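Local coordinates for protein 5,10-methylenetetrahydromethanopterin reductase (Methanopyrus kandleri, PDB 1EZW) that catalyses the reversible, coenzyme F420-dependent reduction of methylenetetrahydromethanopterin to methyltetrahydromethanopterin in the pathway of methanogenesis from carbon dioxide, at residues A[131-135]-A[185-189]; A[171-177]-A[189-195]. All coordinates share one frame; numbering follows the deposited sequence.

Contact 1 of 2, residues A[131-135]-A[185-189]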
ATOM      1  N   ILE A 131      -3.571 -21.640 -26.252  1.00 20.45           N
ATOM      2  CA  ILE A 131      -2.721 -21.509 -25.069  1.00 21.16           C
ATOM      3  C   ILE A 131      -1.241 -21.514 -25.459  1.00 20.78           C
ATOM      4  O   ILE A 131      -0.444 -20.759 -24.922  1.00 20.62           O
ATOM      5  CB  ILE A 131      -3.052 -22.610 -24.029  1.00 20.61           C
ATOM      6  CG1 ILE A 131      -4.448 -22.334 -23.437  1.00 21.79           C
ATOM      7  CG2 ILE A 131      -1.941 -22.612 -22.893  1.00 19.33           C
ATOM      8  CD1 ILE A 131      -4.975 -23.412 -22.487  1.00 24.29           C
ATOM      9  N   ARG A 132      -0.836 -22.380 -26.400  1.00 20.62           N
ATOM     10  CA  ARG A 132       0.554 -22.357 -26.830  1.00 18.60           C
ATOM     11  C   ARG A 132       0.914 -20.972 -27.397  1.00 19.51           C
ATOM     12  O   ARG A 132       2.015 -20.478 -27.174  1.00 19.66           O
ATOM     13  CB  ARG A 132       0.774 -23.393 -27.959  1.00 21.51           C
ATOM     14  CG  ARG A 132       0.725 -24.823 -27.517  1.00 21.93           C
ATOM     15  CD  ARG A 132       0.805 -25.705 -28.790  1.00 25.22           C
ATOM     16  NE  ARG A 132       0.794 -27.126 -28.468  1.00 25.70           N
ATOM     17  CZ  ARG A 132       1.865 -27.829 -28.114  1.00 25.92           C
ATOM     18  NH1 ARG A 132       1.728 -29.129 -27.842  1.00 28.22           N
ATOM     19  NH2 ARG A 132       3.061 -27.262 -28.037  1.00 26.86           N
ATOM     20  N   GLU A 133       0.008 -20.392 -28.172  1.00 18.95           N
ATOM     21  CA  GLU A 133       0.276 -19.102 -28.810  1.00 19.03           C
ATOM     22  C   GLU A 133       0.332 -17.990 -27.780  1.00 20.26           C
ATOM     23  O   GLU A 133       1.221 -17.145 -27.846  1.00 19.85           O
ATOM     24  CB  GLU A 133      -0.770 -18.778 -29.878  1.00 19.75           C
ATOM     25  CG  GLU A 133      -0.683 -19.817 -31.048  1.00 20.64           C
ATOM     26  CD  GLU A 133      -1.518 -19.460 -32.237  1.00 23.63           C
ATOM     27  OE1 GLU A 133      -1.567 -20.300 -33.179  1.00 24.82           O
ATOM     28  OE2 GLU A 133      -2.127 -18.371 -32.288  1.00 23.07           O
ATOM     29  N   VAL A 134      -0.602 -18.001 -26.846  1.00 21.62           N
ATOM     30  CA  VAL A 134      -0.565 -16.954 -25.813  1.00 21.33           C
ATOM     31  C   VAL A 134       0.743 -17.082 -25.054  1.00 20.08           C
ATOM     32  O   VAL A 134       1.361 -16.074 -24.691  1.00 19.70           O
ATOM     33  CB  VAL A 134      -1.727 -17.047 -24.801  1.00 22.98           C
ATOM     34  CG1 VAL A 134      -1.560 -15.939 -23.734  1.00 25.76           C
ATOM     35  CG2 VAL A 134      -3.024 -16.858 -25.485  1.00 26.96           C
ATOM     36  N   LYS A 135       1.185 -18.313 -24.769  1.00 19.05           N
ATOM     37  CA  LYS A 135       2.448 -18.458 -24.077  1.00 20.48           C
ATOM     38  C   LYS A 135       3.600 -17.815 -24.874  1.00 21.40           C
ATOM     39  O   LYS A 135       4.435 -17.088 -24.308  1.00 19.51           O
ATOM     40  CB  LYS A 135       2.763 -19.942 -23.809  1.00 21.00           C
ATOM     41  CG  LYS A 135       3.986 -20.057 -22.931  1.00 21.23           C
ATOM     42  CD  LYS A 135       4.645 -21.431 -22.957  1.00 23.10           C
ATOM     43  CE  LYS A 135       5.912 -21.405 -22.094  1.00 24.09           C
ATOM     44  NZ  LYS A 135       6.907 -22.483 -22.390  1.00 25.09           N
ATOM     45  N   THR A 185      -0.145 -31.275 -23.310  1.00 21.07           N
ATOM     46  CA  THR A 185       0.404 -29.976 -23.715  1.00 20.27           C
ATOM     47  C   THR A 185       1.138 -29.306 -22.541  1.00 20.21           C
ATOM     48  O   THR A 185       2.197 -28.710 -22.704  1.00 20.56           O
ATOM     49  CB  THR A 185      -0.740 -29.051 -24.199  1.00 21.49           C
ATOM     50  OG1 THR A 185      -1.403 -29.691 -25.307  1.00 23.66           O
ATOM     51  CG2 THR A 185      -0.190 -27.660 -24.650  1.00 21.02           C
ATOM     52  N   ALA A 186       0.553 -29.404 -21.354  1.00 20.38           N
ATOM     53  CA  ALA A 186       1.163 -28.798 -20.178  1.00 19.69           C
ATOM     54  C   ALA A 186       2.505 -29.482 -19.873  1.00 21.00           C
ATOM     55  O   ALA A 186       3.476 -28.836 -19.538  1.00 21.18           O
ATOM     56  CB  ALA A 186       0.180 -28.899 -18.980  1.00 19.50           C
ATOM     57  N   GLY A 187       2.581 -30.811 -20.033  1.00 20.98           N
ATOM     58  CA  GLY A 187       3.858 -31.461 -19.763  1.00 21.04           C
ATOM     59  C   GLY A 187       4.901 -31.025 -20.773  1.00 19.76           C
ATOM     60  O   GLY A 187       6.105 -30.972 -20.502  1.00 21.22           O
ATOM     61  N   GLU A 188       4.452 -30.643 -21.947  1.00 21.61           N
ATOM     62  CA  GLU A 188       5.391 -30.228 -22.963  1.00 23.45           C
ATOM     63  C   GLU A 188       5.862 -28.784 -22.828  1.00 22.55           C
ATOM     64  O   GLU A 188       7.043 -28.496 -23.008  1.00 23.95           O
ATOM     65  CB  GLU A 188       4.781 -30.408 -24.366  1.00 24.96           C
ATOM     66  CG  GLU A 188       5.674 -29.855 -25.467  1.00 28.58           C
ATOM     67  CD  GLU A 188       5.021 -29.886 -26.850  1.00 30.24           C
ATOM     68  OE1 GLU A 188       5.431 -29.031 -27.682  1.00 31.73           O
ATOM     69  OE2 GLU A 188       4.131 -30.741 -27.107  1.00 31.43           O
ATOM     70  N   ILE A 189       4.950 -27.882 -22.453  1.00 21.87           N
ATOM     71  CA  ILE A 189       5.318 -26.477 -22.455  1.00 20.84           C
ATOM     72  C   ILE A 189       5.226 -25.717 -21.132  1.00 21.06           C
ATOM     73  O   ILE A 189       5.643 -24.561 -21.072  1.00 22.15           O
ATOM     74  CB  ILE A 189       4.431 -25.666 -23.459  1.00 21.43           C
ATOM     75  CG1 ILE A 189       3.021 -25.479 -22.875  1.00 21.34           C
ATOM     76  CG2 ILE A 189       4.314 -26.430 -24.837  1.00 23.37           C
ATOM     77  CD1 ILE A 189       2.061 -24.611 -23.687  1.00 22.35           C
TER
HETATM   78  O   HOH W   1      -1.245 -29.186 -27.967  1.00 32.69           O

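Contact 2 of 2, residues A[171-177]-A[189-195]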
ATOM      1  N   ILE A 171       9.593 -16.045 -15.003  1.00 19.16           N
ATOM      2  CA  ILE A 171       8.236 -16.150 -14.436  1.00 17.38           C
ATOM      3  C   ILE A 171       7.679 -17.516 -14.801  1.00 18.67           C
ATOM      4  O   ILE A 171       7.708 -17.913 -15.968  1.00 18.83           O
ATOM      5  CB  ILE A 171       7.287 -15.052 -15.021  1.00 17.04           C
ATOM      6  CG1 ILE A 171       7.791 -13.693 -14.554  1.00 17.88           C
ATOM      7  CG2 ILE A 171       5.839 -15.285 -14.543  1.00 19.63           C
ATOM      8  CD1 ILE A 171       6.901 -12.501 -15.039  1.00 17.20           C
ATOM      9  N   PRO A 172       7.198 -18.276 -13.810  1.00 18.62           N
ATOM     10  CA  PRO A 172       6.651 -19.612 -14.090  1.00 19.96           C
ATOM     11  C   PRO A 172       5.346 -19.600 -14.842  1.00 20.88           C
ATOM     12  O   PRO A 172       4.474 -18.782 -14.581  1.00 19.03           O
ATOM     13  CB  PRO A 172       6.460 -20.236 -12.710  1.00 21.72           C
ATOM     14  CG  PRO A 172       7.267 -19.394 -11.767  1.00 23.54           C
ATOM     15  CD  PRO A 172       7.172 -17.976 -12.370  1.00 20.68           C
ATOM     16  N   PHE A 173       5.207 -20.546 -15.773  1.00 17.69           N
ATOM     17  CA  PHE A 173       4.006 -20.670 -16.550  1.00 18.90           C
ATOM     18  C   PHE A 173       3.277 -21.938 -16.150  1.00 19.86           C
ATOM     19  O   PHE A 173       3.764 -23.042 -16.394  1.00 20.57           O
ATOM     20  CB  PHE A 173       4.347 -20.766 -18.057  1.00 18.13           C
ATOM     21  CG  PHE A 173       3.143 -20.782 -18.953  1.00 19.97           C
ATOM     22  CD1 PHE A 173       2.389 -19.612 -19.184  1.00 17.40           C
ATOM     23  CD2 PHE A 173       2.756 -21.963 -19.593  1.00 20.18           C
ATOM     24  CE1 PHE A 173       1.284 -19.615 -20.031  1.00 19.91           C
ATOM     25  CE2 PHE A 173       1.641 -21.972 -20.445  1.00 19.62           C
ATOM     26  CZ  PHE A 173       0.901 -20.815 -20.673  1.00 20.39           C
ATOM     27  N   TYR A 174       2.127 -21.797 -15.509  1.00 17.50           N
ATOM     28  CA  TYR A 174       1.334 -22.966 -15.128  1.00 18.26           C
ATOM     29  C   TYR A 174       0.111 -23.064 -16.023  1.00 19.56           C
ATOM     30  O   TYR A 174      -0.532 -22.067 -16.326  1.00 17.63           O
ATOM     31  CB  TYR A 174       0.831 -22.822 -13.664  1.00 18.35           C
ATOM     32  CG  TYR A 174       1.866 -23.106 -12.611  1.00 15.68           C
ATOM     33  CD1 TYR A 174       3.006 -22.309 -12.465  1.00 18.52           C
ATOM     34  CD2 TYR A 174       1.707 -24.192 -11.745  1.00 17.19           C
ATOM     35  CE1 TYR A 174       3.961 -22.578 -11.489  1.00 20.60           C
ATOM     36  CE2 TYR A 174       2.663 -24.488 -10.757  1.00 17.63           C
ATOM     37  CZ  TYR A 174       3.793 -23.673 -10.635  1.00 19.02           C
ATOM     38  OH  TYR A 174       4.790 -23.880  -9.724  1.00 20.55           O
ATOM     39  N   MET A 175      -0.238 -24.272 -16.458  1.00 17.44           N
ATOM     40  CA  MET A 175      -1.408 -24.444 -17.274  1.00 19.23           C
ATOM     41  C   MET A 175      -2.513 -25.211 -16.581  1.00 21.42           C
ATOM     42  O   MET A 175      -2.248 -26.245 -15.968  1.00 21.66           O
ATOM     43  CB  MET A 175      -1.043 -25.260 -18.510  1.00 21.58           C
ATOM     44  CG  MET A 175      -0.643 -24.460 -19.654  1.00 24.19           C
ATOM     45  SD  MET A 175      -0.450 -25.641 -21.078  1.00 25.62           S
ATOM     46  CE  MET A 175      -1.721 -26.193 -21.350  1.00 17.40           C
ATOM     47  N   GLY A 176      -3.740 -24.740 -16.691  1.00 20.79           N
ATOM     48  CA  GLY A 176      -4.840 -25.501 -16.139  1.00 22.03           C
ATOM     49  C   GLY A 176      -5.037 -26.697 -17.085  1.00 23.20           C
ATOM     50  O   GLY A 176      -4.901 -26.558 -18.302  1.00 23.87           O
ATOM     51  N   ALA A 177      -5.339 -27.872 -16.551  1.00 22.64           N
ATOM     52  CA  ALA A 177      -5.523 -29.036 -17.437  1.00 24.60           C
ATOM     53  C   ALA A 177      -6.413 -30.059 -16.794  1.00 26.43           C
ATOM     54  O   ALA A 177      -6.247 -30.378 -15.627  1.00 27.88           O
ATOM     55  CB  ALA A 177      -4.154 -29.684 -17.753  1.00 22.68           C
ATOM     56  N   ILE A 189       4.950 -27.882 -22.453  1.00 21.87           N
ATOM     57  CA  ILE A 189       5.318 -26.477 -22.455  1.00 20.84           C
ATOM     58  C   ILE A 189       5.226 -25.717 -21.132  1.00 21.06           C
ATOM     59  O   ILE A 189       5.643 -24.561 -21.072  1.00 22.15           O
ATOM     60  CB  ILE A 189       4.431 -25.666 -23.459  1.00 21.43           C
ATOM     61  CG1 ILE A 189       3.021 -25.479 -22.875  1.00 21.34           C
ATOM     62  CG2 ILE A 189       4.314 -26.430 -24.837  1.00 23.37           C
ATOM     63  CD1 ILE A 189       2.061 -24.611 -23.687  1.00 22.35           C
ATOM     64  N   ALA A 190       4.727 -26.365 -20.092  1.00 20.58           N
ATOM     65  CA  ALA A 190       4.565 -25.617 -18.836  1.00 20.63           C
ATOM     66  C   ALA A 190       5.536 -25.918 -17.712  1.00 21.43           C
ATOM     67  O   ALA A 190       6.101 -27.018 -17.626  1.00 21.52           O
ATOM     68  CB  ALA A 190       3.126 -25.818 -18.341  1.00 18.47           C
ATOM     69  N   ASN A 191       5.726 -24.943 -16.810  1.00 17.86           N
ATOM     70  CA  ASN A 191       6.541 -25.184 -15.617  1.00 19.51           C
ATOM     71  C   ASN A 191       5.709 -25.928 -14.572  1.00 18.84           C
ATOM     72  O   ASN A 191       6.247 -26.502 -13.649  1.00 20.37           O
ATOM     73  CB  ASN A 191       6.961 -23.852 -14.998  1.00 18.98           C
ATOM     74  CG  ASN A 191       7.954 -23.143 -15.854  1.00 20.93           C
ATOM     75  OD1 ASN A 191       9.065 -23.661 -16.074  1.00 24.00           O
ATOM     76  ND2 ASN A 191       7.592 -21.988 -16.360  1.00 19.21           N
ATOM     77  N   GLY A 192       4.397 -25.855 -14.720  1.00 19.31           N
ATOM     78  CA  GLY A 192       3.506 -26.532 -13.797  1.00 19.60           C
ATOM     79  C   GLY A 192       2.127 -26.756 -14.369  1.00 19.13           C
ATOM     80  O   GLY A 192       1.754 -26.172 -15.391  1.00 18.86           O
ATOM     81  N   VAL A 193       1.350 -27.603 -13.698  1.00 19.14           N
ATOM     82  CA  VAL A 193       0.020 -27.925 -14.142  1.00 19.92           C
ATOM     83  C   VAL A 193      -0.960 -27.773 -12.986  1.00 21.99           C
ATOM     84  O   VAL A 193      -0.728 -28.278 -11.894  1.00 22.29           O
ATOM     85  CB  VAL A 193      -0.035 -29.400 -14.661  1.00 22.94           C
ATOM     86  CG1 VAL A 193      -1.370 -29.643 -15.407  1.00 22.73           C
ATOM     87  CG2 VAL A 193       1.173 -29.686 -15.539  1.00 24.24           C
ATOM     88  N   LEU A 194      -2.054 -27.062 -13.220  1.00 19.69           N
ATOM     89  CA  LEU A 194      -3.082 -26.876 -12.204  1.00 20.69           C
ATOM     90  C   LEU A 194      -4.215 -27.814 -12.547  1.00 21.67           C
ATOM     91  O   LEU A 194      -4.941 -27.635 -13.542  1.00 21.03           O
ATOM     92  CB  LEU A 194      -3.573 -25.409 -12.222  1.00 21.39           C
ATOM     93  CG  LEU A 194      -2.448 -24.413 -11.919  1.00 24.73           C
ATOM     94  CD1 LEU A 194      -2.896 -22.973 -12.258  1.00 24.27           C
ATOM     95  CD2 LEU A 194      -2.068 -24.516 -10.458  1.00 27.37           C
ATOM     96  N   VAL A 195      -4.341 -28.862 -11.739  1.00 20.08           N
ATOM     97  CA  VAL A 195      -5.382 -29.857 -11.946  1.00 22.94           C
ATOM     98  C   VAL A 195      -6.462 -29.723 -10.886  1.00 22.97           C
ATOM     99  O   VAL A 195      -6.175 -29.797  -9.697  1.00 21.65           O
ATOM    100  CB  VAL A 195      -4.758 -31.266 -11.880  1.00 22.91           C
ATOM    101  CG1 VAL A 195      -5.839 -32.343 -12.100  1.00 24.50           C
ATOM    102  CG2 VAL A 195      -3.660 -31.371 -12.906  1.00 24.18           C
TER

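Contact 1 of 2, residues A[131-135]-A[185-189]
Thr185 meets Arg132 where two outer helices of the (beta/alpha)8 barrel run side by side; the axes of segments 131-135 and 185-189 pass 11.8 Å apart at 23°. Its methyl CG2 lies over one face of the Arg132 guanidinium, toward the rim and 4.0 Å from NE. The hydroxyl reaches the same arginine through a water: OG1, also bonded to Ile181 O, accepts from this water, which accepts from Arg132 NE at 2.9 Å. One turn on, Glu188 is gripped end-on by both terminal nitrogens of Arg132, NH1 to OE2 at 3.0 Å and NH2 to OE1 at 3.0 Å. Both bonds are nearly straight and lie close to the guanidinium plane, yet they reach the oxygens from above the carboxylate, the two planes being 56° apart. This salt bridge and the water probably restrict the rotation of the guanidinium. Ile189 closes the helix and lies between Arg132 and Lys135: CG2 comes within 3.5 Å of Arg132 NH2, and CD1 packs near Arg132 CG. Lys135, extended with CG anti to the backbone N (chi1 -173°), runs antiparallel to the Ile189 side chain and gives NZ to Ile189 O at 2.8 Å, in the carbonyl plane. Beneath this partly exposed polar layer, Ile131, Thr185 and Ile189 rest on Met175 and Lys135 on Phe173, so helices 127-142 and 180-189 pack against strand 173-176.

Contact 2 of 2, residues A[171-177]-A[189-195]
Strands 173-176 and 192-195 run parallel, 30° apart in direction, as the two strands of a right-handed beta-alpha-beta unit in the TIM barrel, with Tyr174 beside Gly192, Met175 beside Val193 and Gly176 beside Leu194. Met175 N bonds to Gly192 O at 3.0 Å, Met175 O accepts Leu194 N, and Ala177 N reaches Leu194 O. At the entry to strand 192-195, Phe173 O takes Asn191 N at 2.8 Å and, weakly, Gly192 N. On the face turned to the outer helices, the bent Met175 chain lies roughly perpendicular to the Ile189 side chain, and its SD touches Ile189 CD1 at 3.8 Å. Ala190 CB fits beside Met175 CB and the Phe173 ring; with CG anti to the backbone N (chi1 -175°), this ring reaches helix 127-142. Further along this layer Ala177 CB meets Val193 CG1 at 3.6 Å. The other face looks into the barrel. There Leu194 packs against Tyr174, its CD1 on CB and its CD2 near CD2 of the ring, while Tyr174 OH bonds to Asp225 and the ring meets Trp35 edge-to-face. Backbone bonds from Pro172, Tyr174 and Gly176 to Ile93 and Met95 continue the sheet into strand 93-95. The Tyr174 ring lies across the backbone of its glycine neighbour in a CH-pi contact, Gly192 CA sitting over one face, 3.9 Å from the ring centroid.

How the contacts relate
The centres of contacts 1 and 2 are about 8 Å apart, and the two share Ile189, the last residue of helix 180-189. Along the chain the order is helix 127-142, strand 173-176, helix 180-189, strand 192-196, so their segments alternate. Contact 1 joins the two helices on the outside of the barrel; contact 2 joins the two strands beneath them. Ala186 of helix 180-189 ties the layers together: its CA lies 3.7 Å from Met175 SD, and its CB meets Val193 CG2 on the neighbouring strand. Together they form one sector of the barrel, from its partly exposed helical surface to the buried sheet.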